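Local coordinates for protein glycoside hydrolase, GH17 family (Formosa sp. Hel1_33_131, PDB 6FCG) that probably hydrolyses internal beta-1,3-glucosidic bonds of laminarin, the storage glucan of microalgae, as a marine bacterial endo-laminarinase of family GH17, at residues D42-S47 and N344-Y349; M81-L86 and F113-M118; N135-S140 and F179-V184. All blocks are in the same frame, centred on the assembly; numbering follows the deposited sequence.

Interaction 1: residues D42-S47 and N344-Y349; sequences DILGNS and NMSCFY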
# COMPACT_ATOMS: atom_id res chain seq x y z
N ASP A 42 34.31 -37.88 -21.80
CA ASP A 42 35.52 -37.53 -21.03
C ASP A 42 35.39 -36.19 -20.31
O ASP A 42 35.96 -35.99 -19.25
CB ASP A 42 36.76 -37.45 -21.95
CG ASP A 42 37.01 -38.73 -22.77
OD1 ASP A 42 36.97 -39.84 -22.17
OD2 ASP A 42 37.30 -38.61 -24.00
N ILE A 43 34.68 -35.26 -20.93
CA ILE A 43 34.63 -33.87 -20.50
C ILE A 43 33.59 -33.60 -19.41
O ILE A 43 33.85 -32.89 -18.43
CB ILE A 43 34.31 -32.97 -21.72
CG1 ILE A 43 35.52 -32.94 -22.64
CG2 ILE A 43 33.94 -31.55 -21.30
CD1 ILE A 43 35.22 -32.33 -23.98
N LEU A 44 32.39 -34.13 -19.61
CA LEU A 44 31.30 -33.82 -18.72
C LEU A 44 31.53 -34.51 -17.38
O LEU A 44 31.85 -35.70 -17.33
CB LEU A 44 29.96 -34.21 -19.33
CG LEU A 44 29.57 -33.46 -20.61
CD1 LEU A 44 28.27 -34.03 -21.18
CD2 LEU A 44 29.43 -31.97 -20.39
N GLY A 45 31.39 -33.74 -16.30
CA GLY A 45 31.59 -34.27 -14.94
C GLY A 45 33.03 -34.33 -14.48
O GLY A 45 33.33 -34.91 -13.45
N ASN A 46 33.91 -33.72 -15.27
CA ASN A 46 35.32 -33.77 -15.03
C ASN A 46 35.73 -32.37 -14.70
O ASN A 46 35.64 -31.49 -15.56
CB ASN A 46 36.02 -34.26 -16.31
CG ASN A 46 37.55 -34.37 -16.16
OD1 ASN A 46 38.20 -33.70 -15.34
ND2 ASN A 46 38.13 -35.20 -17.00
N SER A 47 36.21 -32.14 -13.48
CA SER A 47 36.52 -30.79 -13.01
C SER A 47 37.75 -30.14 -13.64
O SER A 47 37.97 -28.95 -13.45
CB SER A 47 36.63 -30.76 -11.49
OG SER A 47 37.71 -31.55 -11.08
N ASN A 344 30.63 -35.16 -9.52
CA ASN A 344 31.03 -35.36 -10.93
C ASN A 344 29.95 -34.93 -11.95
O ASN A 344 29.56 -35.68 -12.83
CB ASN A 344 31.55 -36.80 -11.17
CG ASN A 344 32.80 -37.15 -10.30
OD1 ASN A 344 33.96 -36.64 -10.43
ND2 ASN A 344 32.56 -38.09 -9.41
N MET A 345 29.48 -33.70 -11.78
CA MET A 345 28.60 -33.05 -12.75
C MET A 345 29.32 -31.83 -13.32
O MET A 345 30.03 -31.12 -12.62
CB MET A 345 27.29 -32.61 -12.08
CG MET A 345 26.43 -33.74 -11.52
SD MET A 345 25.01 -33.22 -10.52
CE MET A 345 24.11 -34.75 -10.69
N SER A 346 29.17 -31.61 -14.61
CA SER A 346 29.37 -30.32 -15.21
C SER A 346 28.28 -29.34 -14.75
O SER A 346 27.13 -29.71 -14.47
CB SER A 346 29.40 -30.44 -16.74
OG SER A 346 30.63 -31.02 -17.18
N CYS A 347 28.66 -28.08 -14.63
CA CYS A 347 27.72 -27.03 -14.41
C CYS A 347 28.01 -25.90 -15.39
O CYS A 347 29.00 -25.19 -15.24
CB CYS A 347 27.81 -26.50 -12.98
SG CYS A 347 26.62 -25.16 -12.73
N PHE A 348 27.10 -25.70 -16.35
CA PHE A 348 27.21 -24.62 -17.31
C PHE A 348 26.63 -23.39 -16.63
O PHE A 348 25.52 -22.98 -16.90
CB PHE A 348 26.46 -24.97 -18.59
CG PHE A 348 27.13 -26.08 -19.40
CD1 PHE A 348 26.95 -27.41 -19.06
CD2 PHE A 348 27.94 -25.77 -20.48
CE1 PHE A 348 27.58 -28.40 -19.79
CE2 PHE A 348 28.54 -26.76 -21.22
CZ PHE A 348 28.36 -28.08 -20.88
N TYR A 349 27.42 -22.77 -15.76
CA TYR A 349 26.92 -21.78 -14.84
C TYR A 349 26.47 -20.55 -15.65
O TYR A 349 27.13 -20.16 -16.64
CB TYR A 349 27.98 -21.43 -13.78
CG TYR A 349 27.49 -20.37 -12.80
CD1 TYR A 349 26.81 -20.72 -11.69
CD2 TYR A 349 27.72 -19.02 -13.04
CE1 TYR A 349 26.34 -19.78 -10.82
CE2 TYR A 349 27.25 -18.07 -12.18
CZ TYR A 349 26.57 -18.46 -11.06
OH TYR A 349 26.10 -17.53 -10.17

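Interaction 2: residues M81-L86 and F113-M118; sequences MNIRIL and FEMYMM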
# COMPACT_ATOMS: atom_id res chain seq x y z
N MET A 81 40.73 -18.40 -17.02
CA MET A 81 39.98 -18.86 -15.84
C MET A 81 39.79 -20.37 -15.68
O MET A 81 39.11 -20.77 -14.76
CB MET A 81 38.56 -18.35 -15.95
CG MET A 81 38.21 -17.09 -15.22
SD MET A 81 36.45 -16.81 -15.50
CE MET A 81 35.78 -18.07 -14.39
N ASN A 82 40.34 -21.19 -16.57
CA ASN A 82 40.10 -22.65 -16.59
C ASN A 82 38.75 -23.11 -17.11
O ASN A 82 38.39 -24.27 -16.93
CB ASN A 82 40.35 -23.33 -15.25
CG ASN A 82 41.78 -23.29 -14.86
OD1 ASN A 82 42.63 -23.83 -15.56
ND2 ASN A 82 42.08 -22.64 -13.73
N ILE A 83 38.02 -22.24 -17.80
CA ILE A 83 36.80 -22.69 -18.48
C ILE A 83 37.28 -23.44 -19.72
O ILE A 83 38.10 -22.92 -20.48
CB ILE A 83 35.89 -21.52 -18.91
CG1 ILE A 83 35.53 -20.59 -17.72
CG2 ILE A 83 34.66 -22.02 -19.63
CD1 ILE A 83 34.60 -21.13 -16.68
N ARG A 84 36.75 -24.64 -19.93
CA ARG A 84 37.07 -25.44 -21.13
C ARG A 84 35.89 -25.86 -21.97
O ARG A 84 36.07 -26.42 -23.05
CB ARG A 84 37.86 -26.69 -20.72
CG ARG A 84 39.22 -26.43 -20.08
CD ARG A 84 40.20 -25.80 -21.08
NE ARG A 84 41.48 -25.49 -20.46
CZ ARG A 84 41.82 -24.32 -19.93
NH1 ARG A 84 40.99 -23.28 -19.91
NH2 ARG A 84 43.04 -24.20 -19.40
N ILE A 85 34.67 -25.65 -21.49
CA ILE A 85 33.51 -25.94 -22.32
C ILE A 85 32.45 -24.88 -22.13
O ILE A 85 32.20 -24.42 -21.01
CB ILE A 85 32.98 -27.39 -22.11
CG1 ILE A 85 31.77 -27.63 -22.99
CG2 ILE A 85 32.65 -27.66 -20.65
CD1 ILE A 85 31.48 -29.10 -23.21
N LEU A 86 31.89 -24.42 -23.24
CA LEU A 86 30.81 -23.45 -23.16
C LEU A 86 29.55 -23.93 -23.85
O LEU A 86 29.55 -24.89 -24.60
CB LEU A 86 31.25 -22.03 -23.52
CG LEU A 86 32.07 -21.83 -24.74
CD1 LEU A 86 31.20 -21.58 -25.95
CD2 LEU A 86 32.96 -20.62 -24.60
N PHE A 113 45.71 -24.14 -26.90
CA PHE A 113 44.39 -23.61 -26.64
C PHE A 113 43.36 -24.71 -26.84
O PHE A 113 43.41 -25.42 -27.84
CB PHE A 113 44.06 -22.40 -27.53
CG PHE A 113 42.83 -21.65 -27.09
CD1 PHE A 113 42.91 -20.66 -26.12
CD2 PHE A 113 41.58 -21.97 -27.62
CE1 PHE A 113 41.78 -19.99 -25.70
CE2 PHE A 113 40.45 -21.31 -27.20
CZ PHE A 113 40.54 -20.32 -26.25
N GLU A 114 42.41 -24.77 -25.92
CA GLU A 114 41.44 -25.85 -25.83
C GLU A 114 40.11 -25.23 -25.35
O GLU A 114 40.06 -24.59 -24.30
CB GLU A 114 41.97 -26.88 -24.85
CG GLU A 114 41.32 -28.25 -24.86
CD GLU A 114 41.80 -29.17 -23.72
OE1 GLU A 114 42.36 -28.69 -22.69
OE2 GLU A 114 41.62 -30.41 -23.86
N MET A 115 39.06 -25.29 -26.18
CA MET A 115 37.73 -24.85 -25.78
C MET A 115 36.74 -25.73 -26.51
O MET A 115 36.85 -25.88 -27.73
CB MET A 115 37.46 -23.38 -26.12
CG MET A 115 36.18 -22.81 -25.51
SD MET A 115 36.23 -22.67 -23.71
CE MET A 115 37.38 -21.32 -23.51
N TYR A 116 35.78 -26.28 -25.78
CA TYR A 116 34.73 -27.12 -26.36
C TYR A 116 33.38 -26.46 -26.26
O TYR A 116 33.20 -25.50 -25.52
CB TYR A 116 34.70 -28.44 -25.66
CG TYR A 116 36.04 -29.12 -25.74
CD1 TYR A 116 36.47 -29.70 -26.92
CD2 TYR A 116 36.89 -29.14 -24.65
CE1 TYR A 116 37.70 -30.30 -27.01
CE2 TYR A 116 38.12 -29.76 -24.72
CZ TYR A 116 38.52 -30.35 -25.89
OH TYR A 116 39.76 -30.94 -25.95
N MET A 117 32.43 -26.95 -27.05
CA MET A 117 31.11 -26.35 -27.14
C MET A 117 29.95 -27.33 -27.06
O MET A 117 29.96 -28.38 -27.69
CB MET A 117 30.97 -25.54 -28.41
CG MET A 117 29.69 -24.71 -28.47
SD MET A 117 29.59 -23.42 -29.76
CE MET A 117 31.20 -22.66 -29.63
N MET A 118 28.95 -26.97 -26.24
CA MET A 118 27.60 -27.56 -26.21
C MET A 118 26.73 -26.65 -27.05
O MET A 118 26.48 -25.53 -26.65
CB MET A 118 27.11 -27.60 -24.77
CG MET A 118 25.69 -28.13 -24.57
SD MET A 118 25.16 -27.99 -22.83
CE MET A 118 23.45 -28.42 -23.02

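Interaction 3: residues N135-S140 and F179-V184; sequences NHHEES and FVQPAV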
# COMPACT_ATOMS: atom_id res chain seq x y z
N ASN A 135 0.18 -22.50 -30.74
CA ASN A 135 -0.30 -23.86 -30.54
C ASN A 135 0.84 -24.69 -29.97
O ASN A 135 1.77 -25.06 -30.69
CB ASN A 135 -0.81 -24.46 -31.85
CG ASN A 135 -1.47 -25.82 -31.66
OD1 ASN A 135 -1.45 -26.43 -30.59
ND2 ASN A 135 -2.01 -26.32 -32.74
N HIS A 136 0.74 -24.99 -28.68
CA HIS A 136 1.77 -25.74 -27.97
C HIS A 136 1.71 -27.24 -28.23
O HIS A 136 2.53 -27.99 -27.69
CB HIS A 136 1.67 -25.48 -26.48
CG HIS A 136 1.88 -24.04 -26.11
ND1 HIS A 136 3.11 -23.44 -26.18
CD2 HIS A 136 1.03 -23.11 -25.64
CE1 HIS A 136 3.00 -22.18 -25.80
NE2 HIS A 136 1.75 -21.96 -25.46
N HIS A 137 0.74 -27.69 -29.02
CA HIS A 137 0.68 -29.08 -29.45
C HIS A 137 1.13 -29.29 -30.88
O HIS A 137 1.05 -30.39 -31.37
CB HIS A 137 -0.73 -29.65 -29.19
CG HIS A 137 -1.10 -29.61 -27.75
ND1 HIS A 137 -0.75 -30.61 -26.85
CD2 HIS A 137 -1.71 -28.64 -27.02
CE1 HIS A 137 -1.17 -30.26 -25.64
NE2 HIS A 137 -1.74 -29.07 -25.72
N GLU A 138 1.59 -28.24 -31.55
CA GLU A 138 2.23 -28.35 -32.87
C GLU A 138 3.57 -27.63 -32.78
O GLU A 138 3.84 -26.81 -31.90
CB GLU A 138 1.38 -27.83 -34.07
N GLU A 139 4.42 -27.96 -33.72
CA GLU A 139 5.79 -27.56 -33.72
C GLU A 139 5.95 -26.41 -34.77
O GLU A 139 5.12 -26.23 -35.65
CB GLU A 139 6.59 -28.84 -34.00
CG GLU A 139 7.18 -28.88 -35.39
CD GLU A 139 8.28 -29.97 -35.59
OE1 GLU A 139 9.14 -30.22 -34.72
OE2 GLU A 139 8.26 -30.64 -36.65
N SER A 140 6.98 -25.58 -34.62
CA SER A 140 7.29 -24.58 -35.63
C SER A 140 7.83 -25.26 -36.89
O SER A 140 8.68 -26.16 -36.81
CB SER A 140 8.32 -23.58 -35.10
OG SER A 140 8.78 -22.71 -36.13
N PHE A 179 6.71 -22.98 -25.72
CA PHE A 179 6.95 -24.34 -25.28
C PHE A 179 6.28 -25.37 -26.18
O PHE A 179 5.27 -25.11 -26.82
CB PHE A 179 6.60 -24.55 -23.81
CG PHE A 179 5.14 -24.76 -23.51
CD1 PHE A 179 4.59 -26.05 -23.53
CD2 PHE A 179 4.33 -23.71 -23.08
CE1 PHE A 179 3.25 -26.25 -23.22
CE2 PHE A 179 3.00 -23.92 -22.75
CZ PHE A 179 2.45 -25.18 -22.83
N VAL A 180 6.86 -26.55 -26.19
CA VAL A 180 6.39 -27.67 -26.97
C VAL A 180 6.17 -28.90 -26.06
O VAL A 180 6.61 -28.93 -24.88
CB VAL A 180 7.38 -27.99 -28.15
CG1 VAL A 180 7.41 -26.82 -29.08
CG2 VAL A 180 8.78 -28.38 -27.64
N GLN A 181 5.53 -29.91 -26.62
CA GLN A 181 5.35 -31.17 -25.94
C GLN A 181 6.64 -32.01 -26.06
O GLN A 181 7.42 -31.81 -26.98
CB GLN A 181 4.16 -31.93 -26.53
CG GLN A 181 2.86 -31.17 -26.45
CD GLN A 181 2.50 -30.87 -25.03
OE1 GLN A 181 2.60 -29.75 -24.66
NE2 GLN A 181 2.17 -31.89 -24.18
N PRO A 182 6.86 -32.95 -25.13
CA PRO A 182 8.05 -33.76 -25.22
C PRO A 182 8.17 -34.59 -26.51
O PRO A 182 9.27 -34.89 -26.90
CB PRO A 182 7.97 -34.65 -23.98
CG PRO A 182 6.57 -34.56 -23.49
CD PRO A 182 6.09 -33.21 -23.90
N ALA A 183 7.05 -34.91 -27.16
CA ALA A 183 7.08 -35.60 -28.45
C ALA A 183 7.93 -34.87 -29.48
O ALA A 183 8.62 -35.52 -30.29
CB ALA A 183 5.67 -35.82 -29.00
N VAL A 184 7.87 -33.55 -29.47
CA VAL A 184 8.67 -32.77 -30.44
C VAL A 184 10.19 -32.79 -30.08
O VAL A 184 11.01 -32.98 -30.97
CB VAL A 184 8.03 -31.42 -30.94
CG1 VAL A 184 6.57 -31.23 -30.51
CG2 VAL A 184 8.88 -30.28 -30.47
O HOH W 1 4.42 -29.34 -29.34

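Interaction 1: residues D42-S47 and N344-Y349
Gly45 and Ser346 form the close part of this contact. The backbone N of Gly45 gives its hydrogen to Ser346 OG, 3.0 Å away, in a fairly straight bond of 164°. Ser346 OG lies beside its own backbone N (chi1 -74°), which points the hydroxyl at the N-H of Gly45; serine suits the place because its short side chain can accept this bond within a buried setting. Gly45 CA lies against Asn344 O, 3.2 Å away, where the lack of a side chain lets the backbones approach. Leu44 closes over the Ser346 hydroxyl, with CD2 3.6 Å from OG, and the same methyl meets the rim of the Phe348 ring near its plane, 4.1 Å from CZ. Leu44 also rests on Tyr237 and His302.

The solvent side is looser. The exposed Asn344 side chain brings CB 3.5 Å from Gly45 O, while the Asn46 side chain turns back to bond Asp42 O through ND2. Gly45 is the third residue of a type II turn from Ile43 to Asn46, and its positive phi (82°) favours glycine. Asn344 ends helix 326-342 in a Schellman motif, and the residues after it pair with Ile303 and Ser53, bridging the first and last strands of the seven-stranded sheet, as the eighth strand does in a TIM barrel.

Interaction 2: residues M81-L86 and F113-M118
Arg84, Tyr116, Leu86 and Met118 join two neighbouring parallel strands through alternating backbone bonds: Tyr116 N to Arg84 O (2.7 Å), Leu86 N to Tyr116 O (2.8 Å) and Met118 N to Leu86 O (2.7 Å). Side chains pack on both faces of the pair. On one, Ile85 CG1 lies 4.0 Å from Tyr116 CB, the two side chains crossing at about a right angle. On the other, Leu86 spreads its methyls between two methionines, CD2 to Met115 SD (4.0 Å) and CD1 to Met117 CE (3.8 Å); Met115 reaches Leu86 because its chain bends at chi2 (67°) and chi3, a flexibility that suits methionine to an uneven apolar surface.

This is a beta-alpha-beta crossover of the TIM barrel: helix 95-109 connects the strands and covers Met115 and Met117, while helix 68-80 covers Leu86.

Near the start of the strands, Arg84 lays CD 3.4 Å from Glu114 O, and its NE forms a long salt bridge with Glu114 OE1. Arg84 NH1 bonds the carbonyls of Ile83 and His79, so a leucine in its place would probably leave His79 O without this donor and Glu114 without its distant counter-charge. Glu114 OE2 is held by Tyr116 OH through its anti lone pair, 2.8 Å away.

Interaction 3: residues N135-S140 and F179-V184
His136 meets Phe179 through both its ring face and its ring edge. The aromatic part is an offset stack, with centroids 3.7 Å apart and planes only 8° from parallel; Phe179 CE2 lies over the centre of the imidazole, and His136 CB adds a CH-pi contact to the phenyl face. With chi1 at 81°, the Phe179 ring sits between its own backbone N and carbonyl carbon, a position that lets the ring and the carbonyl of one residue grip the same histidine.

Direct hydrogen bonding comes at the edge: His136 ND1 donates to Phe179 O (2.8 Å, 164°), which lies in the imidazole plane. A water adds a bridge, giving a hydrogen to His136 O at 2.8 Å and accepting one from Gln181 N at 3.0 Å.

The van der Waals contacts are lighter. Gln181, the N-cap residue of helix 182-197, brings CG within 3.7 Å of His137 ND1, and Glu139 OE1 passes 4.1 Å from Val184 CB. The Glu139 carboxylate itself is held by Lys187 and Trp188, farther along that helix.

Because ND1 donates, it must carry a proton, and the in-plane bond fixes the rotation of the imidazole so that its face stays against the phenyl ring; histidine suits the place because its flat imidazole offers a face for the stack and, at its edge, an N-H for the carbonyl.

Interactions 1 and 2 belong to one core. Their centres lie 11 Å apart and their side chains interlock: the Phe348 ring packs against Met118 and Ile85, and Ile43 reaches Ile85 and Tyr116, so the barrel interior is shared between them. Interaction 2 is the more regular, a buried strand pair held by repeated backbone bonds, whereas interaction 1 joins a turn to an irregular segment through one serine hydroxyl and is partly open to solvent. Interaction 3 stands apart, its nearest atoms about 15 Å from interaction 2 and about 20 Å from interaction 1. On the surface, loop meets helix start through an aromatic stack, an imidazole bond and a water, in place of aliphatic packing.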